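PDB 3U3G: ribonuclease H from Uncultured organism, which probably cleaves the RNA strand of RNA/DNA hybrids, as expected of a type 1 ribonuclease H. Local coordinates for residues N2-Y7 / V68-E73. Sequence-based numbering, arbitrary orientation.
Sequences NKIIIY and VDMEVE
Ile4 and Ile6 hydrogen-bond to the backbone of Glu71 and Glu73, which aligns strands 3-12 and 71-76 in parallel; the axes of 3-7 and 71-73 lie 14° apart. Ile4, opposite Val72, donates from N to Glu71 O at 2.9 Å, and its O accepts from Glu73 N, so Ile4 bridges the two residues flanking Val72. The next bond, Ile6 N to Glu73 O, measures 2.7 Å. Val72 CA adds a CA-H...O contact to Ile4 O. One water links Asn2 O to Glu71 N, donating to the first and accepting from the second.

Apolar side chains meet on the sheet face that carries Ile4, Ile6 and Val72. Ile6 CD1 reaches Val72 CG1 at 3.8 Å, while Ile4 CD1 lies 3.7 Å from Met70 CG, the two side chains crossing nearly at right angles. Met70 CG stands anti to its own nitrogen, and a bend at chi2 then brings SD over the Asn2 backbone, 3.4 Å from Asn2 C. Leu60 of helix 45-60 packs against both isoleucines.

Lys3, Glu71 and Glu73 share the other face with Ile5. The side chains of Lys3 and Glu71 cross obliquely, Lys3 CG 3.7 Å from Glu71 CG; Glu71 stays extended, whereas Lys3 bends at chi3 (-45°) to set NZ 2.9 Å from Glu71 OE2. Lys3 NZ meets OE2 from above the plane of the Glu71 carboxylate, 60° out of it. Glu73 directs OE2 to a salt bridge with Arg75.

Joining the two neighbouring parallel strands of the RNase H-fold sheet, the contact is thus two-faced: buried hydrocarbon beneath the helix, and on the reverse a Lys3-Glu71 ion pair formed off the carboxylate plane. With Glu73 OE1 4.6 Å from Lys3 NZ, the lysine probably feels both carboxylates.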
# COMPACT_ATOMS: atom_id res chain seq x y z
N ASN A 2 9.10 -6.43 16.71
CA ASN A 2 8.84 -7.86 16.50
C ASN A 2 7.84 -8.13 15.38
O ASN A 2 7.60 -9.27 15.00
CB ASN A 2 8.33 -8.53 17.78
CG ASN A 2 9.23 -8.28 18.97
OD1 ASN A 2 8.78 -8.29 20.11
ND2 ASN A 2 10.54 -8.20 18.71
N LYS A 3 7.14 -7.08 14.95
CA LYS A 3 6.31 -7.18 13.77
C LYS A 3 6.30 -5.84 13.10
O LYS A 3 6.53 -4.81 13.74
CB LYS A 3 4.88 -7.57 14.13
CG LYS A 3 4.01 -7.93 12.92
CD LYS A 3 2.55 -8.15 13.31
CE LYS A 3 2.43 -9.00 14.56
NZ LYS A 3 1.19 -9.83 14.53
N ILE A 4 6.17 -5.87 11.78
CA ILE A 4 6.02 -4.66 10.99
C ILE A 4 4.61 -4.63 10.41
O ILE A 4 4.18 -5.59 9.76
CB ILE A 4 7.06 -4.60 9.86
CG1 ILE A 4 8.47 -4.45 10.46
CG2 ILE A 4 6.77 -3.44 8.91
CD1 ILE A 4 9.60 -4.54 9.41
N ILE A 5 3.85 -3.61 10.79
CA ILE A 5 2.47 -3.45 10.33
C ILE A 5 2.40 -2.28 9.36
O ILE A 5 2.83 -1.17 9.68
CB ILE A 5 1.50 -3.20 11.51
CG1 ILE A 5 1.56 -4.36 12.50
CG2 ILE A 5 0.07 -3.02 10.99
CD1 ILE A 5 0.91 -4.05 13.83
N ILE A 6 1.89 -2.55 8.16
CA ILE A 6 1.84 -1.56 7.09
C ILE A 6 0.38 -1.25 6.78
O ILE A 6 -0.45 -2.16 6.77
CB ILE A 6 2.50 -2.12 5.81
CG1 ILE A 6 3.97 -2.47 6.06
CG2 ILE A 6 2.39 -1.12 4.67
CD1 ILE A 6 4.63 -3.23 4.91
N TYR A 7 0.05 0.03 6.67
CA TYR A 7 -1.25 0.46 6.13
C TYR A 7 -0.98 1.16 4.81
O TYR A 7 -0.09 2.02 4.73
CB TYR A 7 -1.93 1.48 7.05
CG TYR A 7 -2.13 1.00 8.47
CD1 TYR A 7 -1.04 0.87 9.34
CD2 TYR A 7 -3.37 0.54 8.90
CE1 TYR A 7 -1.21 0.43 10.65
CE2 TYR A 7 -3.55 0.10 10.20
CZ TYR A 7 -2.47 -0.01 11.05
OH TYR A 7 -2.62 -0.52 12.34
N VAL A 68 14.99 -9.37 8.12
CA VAL A 68 15.21 -10.81 8.04
C VAL A 68 14.42 -11.56 9.11
O VAL A 68 14.48 -11.22 10.29
CB VAL A 68 16.71 -11.17 8.14
CG1 VAL A 68 16.89 -12.68 8.10
CG2 VAL A 68 17.51 -10.51 7.01
N ASP A 69 13.55 -12.46 8.66
CA ASP A 69 12.76 -13.29 9.57
C ASP A 69 11.64 -12.51 10.25
O ASP A 69 11.13 -12.94 11.28
CB ASP A 69 13.65 -13.94 10.64
CG ASP A 69 14.44 -15.12 10.11
OD1 ASP A 69 14.07 -15.68 9.05
OD2 ASP A 69 15.43 -15.51 10.77
N MET A 70 11.36 -11.31 9.75
CA MET A 70 10.41 -10.42 10.41
C MET A 70 8.99 -10.66 9.89
O MET A 70 8.77 -10.68 8.69
CB MET A 70 10.81 -8.96 10.17
CG MET A 70 9.85 -7.93 10.76
SD MET A 70 9.81 -7.94 12.56
CE MET A 70 11.51 -7.61 12.98
N GLU A 71 8.04 -10.77 10.81
CA GLU A 71 6.62 -10.86 10.46
C GLU A 71 6.13 -9.51 9.93
O GLU A 71 6.38 -8.48 10.54
CB GLU A 71 5.82 -11.25 11.70
CG GLU A 71 4.31 -11.33 11.52
CD GLU A 71 3.60 -11.84 12.77
OE1 GLU A 71 4.28 -12.25 13.73
OE2 GLU A 71 2.35 -11.83 12.78
N VAL A 72 5.50 -9.52 8.76
CA VAL A 72 4.99 -8.31 8.11
C VAL A 72 3.51 -8.50 7.74
O VAL A 72 3.13 -9.50 7.12
CB VAL A 72 5.79 -7.98 6.83
CG1 VAL A 72 5.30 -6.69 6.22
CG2 VAL A 72 7.28 -7.88 7.14
N GLU A 73 2.71 -7.49 8.02
CA GLU A 73 1.28 -7.52 7.72
C GLU A 73 0.92 -6.22 7.03
O GLU A 73 1.33 -5.14 7.48
CB GLU A 73 0.51 -7.67 9.04
CG GLU A 73 -1.00 -7.59 8.94
CD GLU A 73 -1.65 -7.96 10.26
OE1 GLU A 73 -1.40 -9.09 10.74
OE2 GLU A 73 -2.50 -7.20 10.73
O HOH W 1 8.75 -11.14 13.62